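Local coordinates for ThermoDBP-single stranded DNA binding protein (Thermoproteus tenax, PDB 3TEK) that binds single-stranded DNA and appears to have displaced the canonical single-stranded DNA-binding protein in the Thermoproteales, at residues I28-G33 with P50-L55; R39-Y44 with K98-E103; N77-R80 with K84-E87; R90-G95 with L131-D136. All blocks are in the same frame, centred on the assembly; numbering follows the deposited sequence.

Contact 1: I28-G33 with P50-L55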
# COMPACT_ATOMS: atom_id res chain seq x y z
N ILE A 28 3.58 8.85 1.11
CA ILE A 28 2.75 8.07 2.00
C ILE A 28 3.55 6.90 2.58
O ILE A 28 4.16 6.11 1.86
CB ILE A 28 1.53 7.52 1.29
CG1 ILE A 28 0.71 8.65 0.66
CG2 ILE A 28 0.68 6.70 2.26
CD1 ILE A 28 -0.50 8.15 -0.02
N ARG A 29 3.54 6.82 3.91
CA ARG A 29 4.11 5.70 4.63
C ARG A 29 2.95 4.83 5.05
O ARG A 29 2.08 5.27 5.80
CB ARG A 29 4.89 6.17 5.85
CG ARG A 29 6.11 7.01 5.49
CD ARG A 29 6.76 7.69 6.68
NE ARG A 29 7.72 8.69 6.21
CZ ARG A 29 7.69 10.01 6.44
NH1 ARG A 29 6.75 10.55 7.22
NH2 ARG A 29 8.63 10.78 5.92
N TRP A 30 2.95 3.58 4.59
CA TRP A 30 1.80 2.71 4.76
C TRP A 30 2.18 1.37 5.37
O TRP A 30 3.01 0.66 4.84
CB TRP A 30 1.13 2.53 3.39
CG TRP A 30 0.01 1.54 3.33
CD1 TRP A 30 -0.96 1.35 4.26
CD2 TRP A 30 -0.25 0.60 2.28
NE1 TRP A 30 -1.82 0.36 3.85
CE2 TRP A 30 -1.40 -0.13 2.64
CE3 TRP A 30 0.39 0.29 1.08
CZ2 TRP A 30 -1.94 -1.14 1.84
CZ3 TRP A 30 -0.14 -0.71 0.28
CH2 TRP A 30 -1.30 -1.41 0.67
N ASN A 31 1.60 1.05 6.52
CA ASN A 31 1.74 -0.29 7.09
C ASN A 31 0.44 -1.02 6.93
O ASN A 31 -0.58 -0.53 7.32
CB ASN A 31 2.15 -0.25 8.58
CG ASN A 31 2.51 -1.67 9.14
OD1 ASN A 31 1.99 -2.70 8.70
ND2 ASN A 31 3.41 -1.70 10.13
N THR A 32 0.51 -2.22 6.37
CA THR A 32 -0.67 -3.02 6.05
C THR A 32 -1.42 -3.45 7.29
O THR A 32 -2.62 -3.74 7.23
CB THR A 32 -0.28 -4.34 5.35
OG1 THR A 32 0.51 -5.14 6.24
CG2 THR A 32 0.49 -4.05 4.06
N GLY A 33 -0.69 -3.54 8.39
CA GLY A 33 -1.18 -4.17 9.58
C GLY A 33 -0.89 -5.64 9.55
O GLY A 33 -0.41 -6.21 8.55
N PRO A 50 -8.92 -9.64 -2.41
CA PRO A 50 -7.74 -9.08 -1.77
C PRO A 50 -8.09 -7.82 -0.99
O PRO A 50 -8.71 -6.90 -1.53
CB PRO A 50 -6.83 -8.75 -2.95
CG PRO A 50 -7.18 -9.73 -3.96
CD PRO A 50 -8.67 -9.91 -3.83
N GLU A 51 -7.69 -7.79 0.28
CA GLU A 51 -7.93 -6.63 1.13
C GLU A 51 -7.04 -5.47 0.68
O GLU A 51 -7.34 -4.31 0.95
CB GLU A 51 -7.64 -6.98 2.59
CG GLU A 51 -8.44 -6.17 3.59
CD GLU A 51 -8.25 -6.66 5.02
OE1 GLU A 51 -8.63 -5.91 5.95
OE2 GLU A 51 -7.74 -7.80 5.21
N PHE A 52 -5.96 -5.82 -0.02
CA PHE A 52 -4.95 -4.87 -0.46
C PHE A 52 -5.53 -3.55 -0.95
O PHE A 52 -5.10 -2.48 -0.52
CB PHE A 52 -4.11 -5.46 -1.57
CG PHE A 52 -3.06 -4.52 -2.08
CD1 PHE A 52 -1.80 -4.49 -1.50
CD2 PHE A 52 -3.33 -3.66 -3.12
CE1 PHE A 52 -0.82 -3.63 -1.97
CE2 PHE A 52 -2.36 -2.79 -3.59
CZ PHE A 52 -1.11 -2.77 -3.01
N PHE A 53 -6.49 -3.65 -1.86
CA PHE A 53 -7.01 -2.49 -2.58
C PHE A 53 -7.83 -1.55 -1.71
O PHE A 53 -7.72 -0.32 -1.81
CB PHE A 53 -7.78 -2.97 -3.81
CG PHE A 53 -6.88 -3.55 -4.87
CD1 PHE A 53 -6.05 -2.71 -5.60
CD2 PHE A 53 -6.80 -4.90 -5.08
CE1 PHE A 53 -5.19 -3.22 -6.57
CE2 PHE A 53 -5.93 -5.43 -6.04
CZ PHE A 53 -5.12 -4.60 -6.76
N LYS A 54 -8.61 -2.16 -0.83
CA LYS A 54 -9.38 -1.46 0.17
C LYS A 54 -8.46 -0.73 1.14
O LYS A 54 -8.71 0.43 1.49
CB LYS A 54 -10.24 -2.46 0.95
CG LYS A 54 -11.39 -1.85 1.71
CD LYS A 54 -12.25 -2.94 2.45
CE LYS A 54 -12.77 -4.04 1.50
NZ LYS A 54 -13.97 -3.68 0.66
N LEU A 55 -7.40 -1.41 1.56
CA LEU A 55 -6.42 -0.80 2.45
C LEU A 55 -5.71 0.36 1.72
O LEU A 55 -5.56 1.45 2.27
CB LEU A 55 -5.42 -1.84 2.97
CG LEU A 55 -6.07 -3.00 3.80
CD1 LEU A 55 -5.06 -4.12 4.10
CD2 LEU A 55 -6.73 -2.51 5.10

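Contact 2: R39-Y44 with K98-E103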
# COMPACT_ATOMS: atom_id res chain seq x y z
N ARG A 39 -5.38 -13.21 3.22
CA ARG A 39 -6.21 -12.02 3.50
C ARG A 39 -5.80 -10.85 2.66
O ARG A 39 -6.64 -10.15 2.10
CB ARG A 39 -6.09 -11.59 4.96
CG ARG A 39 -6.73 -12.52 5.98
CD ARG A 39 -6.64 -11.90 7.40
NE ARG A 39 -6.98 -10.47 7.43
CZ ARG A 39 -8.21 -9.96 7.34
NH1 ARG A 39 -9.27 -10.75 7.20
NH2 ARG A 39 -8.37 -8.64 7.39
N LEU A 40 -4.50 -10.63 2.57
CA LEU A 40 -3.98 -9.43 1.94
C LEU A 40 -3.97 -9.53 0.42
O LEU A 40 -4.41 -8.60 -0.27
CB LEU A 40 -2.57 -9.12 2.45
CG LEU A 40 -1.90 -7.89 1.82
CD1 LEU A 40 -2.63 -6.57 2.15
CD2 LEU A 40 -0.42 -7.88 2.25
N PHE A 41 -3.45 -10.65 -0.09
CA PHE A 41 -3.23 -10.83 -1.53
C PHE A 41 -4.21 -11.79 -2.19
O PHE A 41 -4.26 -11.84 -3.41
CB PHE A 41 -1.82 -11.36 -1.82
CG PHE A 41 -0.70 -10.44 -1.42
CD1 PHE A 41 -0.62 -9.14 -1.90
CD2 PHE A 41 0.31 -10.90 -0.56
CE1 PHE A 41 0.45 -8.31 -1.52
CE2 PHE A 41 1.37 -10.09 -0.19
CZ PHE A 41 1.44 -8.79 -0.67
N GLY A 42 -4.96 -12.54 -1.39
CA GLY A 42 -5.82 -13.62 -1.91
C GLY A 42 -7.31 -13.39 -1.72
O GLY A 42 -7.77 -12.25 -1.60
N ARG A 43 -8.07 -14.49 -1.68
CA ARG A 43 -9.54 -14.42 -1.67
C ARG A 43 -10.19 -14.51 -0.27
O ARG A 43 -11.42 -14.55 -0.18
CB ARG A 43 -10.10 -15.53 -2.57
CG ARG A 43 -10.23 -16.89 -1.88
CD ARG A 43 -10.11 -18.03 -2.86
NE ARG A 43 -9.81 -19.30 -2.21
CZ ARG A 43 -8.63 -19.63 -1.67
NH1 ARG A 43 -7.61 -18.77 -1.68
NH2 ARG A 43 -8.47 -20.82 -1.10
N TYR A 44 -9.38 -14.54 0.79
CA TYR A 44 -9.90 -14.69 2.16
C TYR A 44 -10.22 -13.35 2.84
O TYR A 44 -10.76 -13.33 3.94
CB TYR A 44 -8.91 -15.48 3.03
CG TYR A 44 -8.77 -16.95 2.65
CD1 TYR A 44 -9.72 -17.89 3.05
CD2 TYR A 44 -7.68 -17.39 1.90
CE1 TYR A 44 -9.58 -19.23 2.70
CE2 TYR A 44 -7.53 -18.73 1.55
CZ TYR A 44 -8.49 -19.65 1.96
OH TYR A 44 -8.35 -20.97 1.62
N LYS A 98 4.73 -10.00 -5.81
CA LYS A 98 5.92 -10.67 -6.35
C LYS A 98 7.09 -10.62 -5.35
O LYS A 98 7.77 -11.62 -5.09
CB LYS A 98 6.33 -10.01 -7.67
CG LYS A 98 7.40 -10.81 -8.43
CD LYS A 98 7.56 -10.35 -9.90
CE LYS A 98 8.82 -9.51 -10.13
NZ LYS A 98 9.17 -9.39 -11.59
N TRP A 99 7.36 -9.44 -4.83
CA TRP A 99 8.34 -9.30 -3.78
C TRP A 99 8.07 -10.27 -2.60
O TRP A 99 9.00 -10.90 -2.11
CB TRP A 99 8.39 -7.85 -3.29
CG TRP A 99 9.22 -7.71 -2.10
CD1 TRP A 99 10.58 -7.65 -2.06
CD2 TRP A 99 8.77 -7.67 -0.74
NE1 TRP A 99 11.01 -7.56 -0.76
CE2 TRP A 99 9.92 -7.58 0.07
CE3 TRP A 99 7.51 -7.70 -0.14
CZ2 TRP A 99 9.85 -7.50 1.48
CZ3 TRP A 99 7.43 -7.60 1.25
CH2 TRP A 99 8.60 -7.52 2.04
N PHE A 100 6.81 -10.39 -2.17
CA PHE A 100 6.48 -11.22 -0.99
C PHE A 100 6.73 -12.68 -1.27
O PHE A 100 7.37 -13.36 -0.50
CB PHE A 100 5.03 -11.07 -0.57
CG PHE A 100 4.67 -11.93 0.60
CD1 PHE A 100 5.04 -11.57 1.89
CD2 PHE A 100 4.01 -13.13 0.41
CE1 PHE A 100 4.71 -12.38 3.00
CE2 PHE A 100 3.68 -13.97 1.50
CZ PHE A 100 4.03 -13.59 2.80
N PHE A 101 6.23 -13.16 -2.39
CA PHE A 101 6.33 -14.57 -2.68
C PHE A 101 7.69 -14.97 -3.18
O PHE A 101 8.15 -16.05 -2.85
CB PHE A 101 5.25 -15.01 -3.65
CG PHE A 101 3.91 -15.11 -3.02
CD1 PHE A 101 3.62 -16.15 -2.15
CD2 PHE A 101 2.94 -14.13 -3.25
CE1 PHE A 101 2.39 -16.25 -1.53
CE2 PHE A 101 1.69 -14.23 -2.65
CZ PHE A 101 1.42 -15.28 -1.78
N GLU A 102 8.34 -14.11 -3.95
CA GLU A 102 9.58 -14.51 -4.61
C GLU A 102 10.85 -14.09 -3.86
O GLU A 102 11.92 -14.65 -4.12
CB GLU A 102 9.63 -13.98 -6.03
CG GLU A 102 8.50 -14.51 -6.89
CD GLU A 102 8.62 -14.17 -8.37
OE1 GLU A 102 7.60 -14.30 -9.08
OE2 GLU A 102 9.72 -13.79 -8.83
N GLU A 103 10.74 -13.11 -2.96
CA GLU A 103 11.89 -12.67 -2.18
C GLU A 103 11.67 -12.87 -0.68
O GLU A 103 12.47 -13.52 -0.03
CB GLU A 103 12.23 -11.21 -2.50
CG GLU A 103 12.79 -11.00 -3.90
CD GLU A 103 12.91 -9.53 -4.24
OE1 GLU A 103 12.15 -9.04 -5.12
OE2 GLU A 103 13.74 -8.83 -3.63

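Contact 3: N77-R80 with K84-E87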
# COMPACT_ATOMS: atom_id res chain seq x y z
N ASN A 77 -11.77 11.59 -5.41
CA ASN A 77 -12.88 11.19 -6.27
C ASN A 77 -12.56 11.29 -7.75
O ASN A 77 -12.96 10.45 -8.53
CB ASN A 77 -14.16 11.98 -5.92
CG ASN A 77 -14.83 11.45 -4.68
OD1 ASN A 77 -14.64 10.29 -4.31
ND2 ASN A 77 -15.62 12.29 -4.01
N ARG A 78 -11.80 12.32 -8.13
CA ARG A 78 -11.32 12.41 -9.50
C ARG A 78 -10.35 11.28 -9.86
O ARG A 78 -10.54 10.60 -10.87
CB ARG A 78 -10.62 13.73 -9.73
CG ARG A 78 -10.01 13.83 -11.11
CD ARG A 78 -9.60 15.24 -11.39
NE ARG A 78 -8.61 15.70 -10.43
CZ ARG A 78 -7.31 15.42 -10.46
NH1 ARG A 78 -6.79 14.64 -11.41
NH2 ARG A 78 -6.51 15.92 -9.52
N ILE A 79 -9.30 11.08 -9.07
CA ILE A 79 -8.26 10.15 -9.47
C ILE A 79 -8.64 8.70 -9.31
O ILE A 79 -8.12 7.83 -10.04
CB ILE A 79 -6.91 10.42 -8.74
CG1 ILE A 79 -6.99 10.09 -7.26
CG2 ILE A 79 -6.49 11.83 -8.92
CD1 ILE A 79 -5.63 10.09 -6.59
N ARG A 80 -9.58 8.46 -8.39
CA ARG A 80 -9.97 7.12 -7.97
C ARG A 80 -10.30 6.16 -9.13
O ARG A 80 -9.99 4.97 -9.06
CB ARG A 80 -11.17 7.18 -7.03
CG ARG A 80 -11.46 5.87 -6.38
CD ARG A 80 -12.51 5.99 -5.29
NE ARG A 80 -13.50 4.93 -5.39
CZ ARG A 80 -14.36 4.80 -6.40
NH1 ARG A 80 -14.39 5.69 -7.40
NH2 ARG A 80 -15.21 3.79 -6.39
N LYS A 84 -4.76 6.06 -14.88
CA LYS A 84 -3.42 6.11 -14.28
C LYS A 84 -3.37 5.59 -12.83
O LYS A 84 -2.45 4.85 -12.47
CB LYS A 84 -2.84 7.52 -14.32
CG LYS A 84 -1.34 7.55 -14.21
CD LYS A 84 -0.68 7.40 -15.60
CE LYS A 84 0.66 6.73 -15.53
NZ LYS A 84 1.37 6.78 -16.85
N PHE A 85 -4.32 5.99 -12.02
CA PHE A 85 -4.39 5.49 -10.63
C PHE A 85 -4.71 4.02 -10.57
O PHE A 85 -4.08 3.29 -9.81
CB PHE A 85 -5.40 6.25 -9.82
CG PHE A 85 -5.44 5.86 -8.36
CD1 PHE A 85 -4.40 6.21 -7.50
CD2 PHE A 85 -6.53 5.19 -7.84
CE1 PHE A 85 -4.44 5.87 -6.14
CE2 PHE A 85 -6.59 4.86 -6.46
CZ PHE A 85 -5.56 5.20 -5.62
N ARG A 86 -5.67 3.57 -11.38
CA ARG A 86 -6.07 2.16 -11.34
C ARG A 86 -4.91 1.29 -11.82
O ARG A 86 -4.59 0.26 -11.21
CB ARG A 86 -7.32 1.89 -12.20
CG ARG A 86 -8.62 2.53 -11.73
CD ARG A 86 -9.20 1.84 -10.49
NE ARG A 86 -10.30 2.63 -9.90
CZ ARG A 86 -11.60 2.33 -9.96
NH1 ARG A 86 -12.05 1.23 -10.58
NH2 ARG A 86 -12.47 3.16 -9.38
N GLU A 87 -4.27 1.70 -12.92
CA GLU A 87 -3.13 0.94 -13.46
C GLU A 87 -1.93 0.88 -12.49
O GLU A 87 -1.34 -0.17 -12.29
CB GLU A 87 -2.67 1.54 -14.78
CG GLU A 87 -1.33 0.99 -15.27
CD GLU A 87 -1.37 -0.51 -15.45
OE1 GLU A 87 -2.51 -1.05 -15.57
OE2 GLU A 87 -0.29 -1.17 -15.46

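Contact 4: R90-G95 with L131-D136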
# COMPACT_ATOMS: atom_id res chain seq x y z
N ARG A 90 -2.57 -1.29 -9.54
CA ARG A 90 -2.35 -2.68 -9.93
C ARG A 90 -0.88 -3.05 -10.02
O ARG A 90 -0.53 -4.18 -9.72
CB ARG A 90 -3.02 -3.02 -11.26
CG ARG A 90 -4.51 -3.23 -11.12
CD ARG A 90 -4.71 -4.73 -10.59
NE ARG A 90 -6.08 -5.07 -10.21
CZ ARG A 90 -6.47 -6.25 -9.73
NH1 ARG A 90 -5.60 -7.25 -9.55
NH2 ARG A 90 -7.74 -6.45 -9.42
N GLU A 91 -0.05 -2.10 -10.46
CA GLU A 91 1.39 -2.35 -10.61
C GLU A 91 2.03 -2.48 -9.24
O GLU A 91 2.92 -3.30 -9.05
CB GLU A 91 2.06 -1.23 -11.43
CG GLU A 91 1.79 -1.33 -12.94
CD GLU A 91 2.28 -0.13 -13.72
OE1 GLU A 91 3.08 0.63 -13.16
OE2 GLU A 91 1.89 0.06 -14.91
N LEU A 92 1.56 -1.68 -8.29
CA LEU A 92 1.96 -1.81 -6.89
C LEU A 92 1.57 -3.17 -6.28
O LEU A 92 2.37 -3.79 -5.56
CB LEU A 92 1.32 -0.69 -6.06
CG LEU A 92 1.60 -0.71 -4.57
CD1 LEU A 92 3.11 -0.74 -4.28
CD2 LEU A 92 0.89 0.52 -3.92
N PHE A 93 0.34 -3.59 -6.55
CA PHE A 93 -0.17 -4.85 -6.02
C PHE A 93 0.67 -6.02 -6.54
O PHE A 93 1.11 -6.88 -5.78
CB PHE A 93 -1.64 -5.00 -6.41
CG PHE A 93 -2.23 -6.37 -6.11
CD1 PHE A 93 -2.64 -6.70 -4.83
CD2 PHE A 93 -2.43 -7.30 -7.14
CE1 PHE A 93 -3.24 -7.97 -4.56
CE2 PHE A 93 -3.02 -8.54 -6.88
CZ PHE A 93 -3.42 -8.86 -5.59
N ASP A 94 0.90 -6.02 -7.85
CA ASP A 94 1.70 -7.07 -8.49
C ASP A 94 3.14 -7.07 -8.03
O ASP A 94 3.70 -8.12 -7.78
CB ASP A 94 1.68 -6.93 -10.02
CG ASP A 94 0.39 -7.42 -10.63
OD1 ASP A 94 -0.56 -7.73 -9.86
OD2 ASP A 94 0.33 -7.52 -11.88
N GLY A 95 3.74 -5.88 -7.94
CA GLY A 95 5.11 -5.76 -7.51
C GLY A 95 5.30 -6.19 -6.06
O GLY A 95 6.28 -6.85 -5.74
N LEU A 131 0.94 6.76 -9.06
CA LEU A 131 1.34 6.20 -7.80
C LEU A 131 2.75 5.57 -7.97
O LEU A 131 2.95 4.72 -8.85
CB LEU A 131 0.29 5.16 -7.47
CG LEU A 131 0.13 4.49 -6.12
CD1 LEU A 131 0.45 5.48 -5.00
CD2 LEU A 131 -1.30 3.91 -5.95
N LEU A 132 3.80 5.97 -7.27
CA LEU A 132 5.16 5.42 -7.44
C LEU A 132 5.50 4.65 -6.18
O LEU A 132 5.27 5.12 -5.06
CB LEU A 132 6.19 6.54 -7.73
CG LEU A 132 5.90 7.43 -8.96
CD1 LEU A 132 6.62 8.78 -8.89
CD2 LEU A 132 6.19 6.70 -10.33
N TRP A 133 5.99 3.44 -6.35
CA TRP A 133 6.37 2.58 -5.24
C TRP A 133 7.85 2.84 -4.92
O TRP A 133 8.68 2.71 -5.79
CB TRP A 133 6.20 1.13 -5.64
CG TRP A 133 6.52 0.15 -4.58
CD1 TRP A 133 6.56 0.34 -3.22
CD2 TRP A 133 6.80 -1.23 -4.79
NE1 TRP A 133 6.87 -0.82 -2.59
CE2 TRP A 133 7.03 -1.81 -3.52
CE3 TRP A 133 6.90 -2.02 -5.92
CZ2 TRP A 133 7.35 -3.15 -3.37
CZ3 TRP A 133 7.23 -3.38 -5.76
CH2 TRP A 133 7.45 -3.92 -4.49
N ASN A 134 8.14 3.21 -3.66
CA ASN A 134 9.51 3.40 -3.17
C ASN A 134 9.97 2.06 -2.61
O ASN A 134 10.00 1.88 -1.39
CB ASN A 134 9.49 4.51 -2.10
CG ASN A 134 10.88 5.05 -1.73
OD1 ASN A 134 11.84 4.93 -2.48
ND2 ASN A 134 10.95 5.70 -0.56
N ARG A 135 10.24 1.12 -3.51
CA ARG A 135 10.51 -0.28 -3.14
C ARG A 135 11.64 -0.43 -2.14
O ARG A 135 11.61 -1.31 -1.29
CB ARG A 135 10.90 -1.18 -4.35
CG ARG A 135 10.12 -0.97 -5.63
N ASP A 136 12.68 0.41 -2.30
CA ASP A 136 13.87 0.36 -1.41
C ASP A 136 13.49 0.49 0.07
O ASP A 136 14.21 0.01 0.92
CB ASP A 136 14.88 1.47 -1.74
CG ASP A 136 15.54 1.31 -3.12
OD1 ASP A 136 15.36 0.23 -3.75
OD2 ASP A 136 16.25 2.26 -3.54
O HOH W 1 3.92 3.38 -11.37

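Contact 1: I28-G33 with P50-L55
Trp-30 and Phe-52 make the aromatic half of this contact, an offset edge-to-face pair: the edge of the indole's six-membered ring is aimed at the phenyl face, with the planes 70° apart and the ring centroids separated by 5.3 Å. The closest atoms are Trp-30 CH2 and Phe-52 CE1, at 3.5 Å. With its CG anti to the backbone N (chi1 173°), Trp-30 reaches out from the strand and leads with its benzo edge.

The aliphatic half belongs to Leu-55. Its CB sits beside the same indole edge, near the ring plane and 3.7 Å from Trp-30 CZ2, while Leu-55 CD1 brushes Thr-32 O at 4.0 Å. Here helix 52-68 lies against one side of the four-stranded antiparallel sheet, and further along that helix Leu-56 and Ala-59 also touch the indole. Phe-52 has a second aromatic neighbour, Phe-93 of helix 83-108, and is thus wedged between strand and helix.

Side-chain hydrogen bonds gather at 31-33. Asn-31 OD1 accepts from Gly-33 N at 2.8 Å in an Asx turn, the donor lying above the carbonyl plane. Thr-32 OG1 donates to Gly-33 O at 2.7 Å, in the carbonyl plane and on a lone pair; the same hydroxyl is bonded to Ile-118 N of the neighbouring strand.

Contact 2: R39-Y44 with K98-E103
Phe-41 carries the contact to Phe-100 and Phe-101. Before it in the chain, Arg-39 is turned to another partner, a salt bridge with Glu-51 near the start of helix 52-68. Leu-40 then lays its CD2 over one face of the Phe-41 ring, 3.6 Å above the plane and toward the rim. Phe-41 itself, its CG beside the backbone N and anti to the carbonyl carbon (chi1 -63°), reaches across to the long helix and touches it with one side of its ring. CE2 of Phe-41 comes 3.8 Å from Phe-100 CB, and its CD2 lies 4.2 Å from Phe-101 CE2. The Phe-41 and Phe-100 planes are inclined at 46°, neither stacked nor edge-on. Phe-93 and Lys-97 also touch Phe-41, on the stripe of helix 83-108 that continues to Phe-100 and Phe-101. On the helix these two phenylalanines brace each other, for Phe-100 CD2 stands 3.7 Å over the centre of the Phe-101 ring. Together the three phenylalanines form a helix-helix interface, between the short helix 37-41 and the long helix 83-108.

Contact 3: N77-R80 with K84-E87
The Phe-85 ring has Ile-79 CD1 over one face and Arg-80 O at its edge, the nearest ring atom to that oxygen being CD2 at 3.7 Å. The guanidinium of Arg-86 likewise takes Arg-80 O at its edge, while its NH2 stands over one face of the Arg-80 guanidinium, 3.7 Å from NH1 of Arg-80. The two guanidinium planes are nearly perpendicular, 85° apart.

All this belongs to the short interhelical turn that joins helix 71-79 to the next helix in the chain, 83-108. Ser-82 in the turn is bonded through OG to both Ile-79 O and Phe-85 N, bridging the two sides of the connection.

Arg-86 folds back across the turn because its chain bends at chi2 (-74°), which brings NE in toward Arg-80 O. The NE bond lies in the carbonyl plane and close to the guanidinium plane; at 2.5 Å between Arg-86 NE and Arg-80 O it is suspiciously short, so its exact length is doubtful. Arg-86 NH2 adds a weak bond to the same oxygen, 3.1 Å from Arg-80 O.

Phe-85 extends with CG anti to the backbone N (chi1 -175°) and also meets Phe-57 and Val-60, which packs the turn against helix 52-68. Its CD1 is 4.2 Å from Ile-79 CD1. Nearer the backbone the fit is closer still, with Phe-85 CB 3.2 Å from Ile-79 O.

Contact 4: R90-G95 with L131-D136
Leu-92 on the helix and Trp-133 on strand 131-142 bring their backbones closest, with CA atoms 6.4 Å apart. The indole is the centre of the contact, swung across to the helix by a CG that stands anti to the Trp-133 backbone N (chi1 -178°). Leu-92 CD1 sits over its five-membered ring in a CH-pi contact, 3.7 Å from the centroid and 17° off the ring normal; the closest ring atom to that methyl is Trp-133 CG, at 3.5 Å. On the opposite face lies Arg-135 CG, 3.3 Å above the plane toward the rim, so carbon from helix and strand sandwiches the indole. Beyond CG the Arg-135 side chain is not modelled.

Further out, the benzo end of the indole runs up against the backbone of Gly-95, where no side chain stands in its way. Trp-133 CH2 lies 3.4 Å from Gly-95 O, and Trp-133 CZ3 is equally near Gly-95 C. Trp-133 is held from its other end as well: its NE1 is hydrogen-bonded to Thr-120 OG1 on the adjacent strand, which would restrain the rotation of the ring.

At the start of the strand a water gives a polar link. It lies 3.0 Å from Leu-131 O, where the geometry suits donation, and reaches Glu-91 OE1 only weakly, at 3.4 Å; more acceptors surround it than it has protons to give. Leu-131 itself packs on Phe-85 and Ser-89 of the same helix.

Trp-133 thus fills the interface between helix 83-108 and the edge strand 131-142, a helix packed on an antiparallel sheet in an alpha+beta fold.

From the N terminus, contact 1 is the first to close, folding back the loop between strand 23-31 and helix 52-68. Contact 2 begins inside that loop, on helix 37-41, and ends far along helix 83-108, so the two cross; the Arg-39 to Glu-51 salt bridge joins them directly. Contact 3 is a short-range turn between helices 71-79 and 83-108, nested within the loop that contact 2 closes. Contact 4 starts on the same long helix and finishes on strand 131-142, crossing contact 2. Helix 83-108 thus serves contacts 2, 3 and 4, while contacts 1 and 4 both reach the antiparallel sheet and meet through Phe-52, Phe-53 and Phe-93.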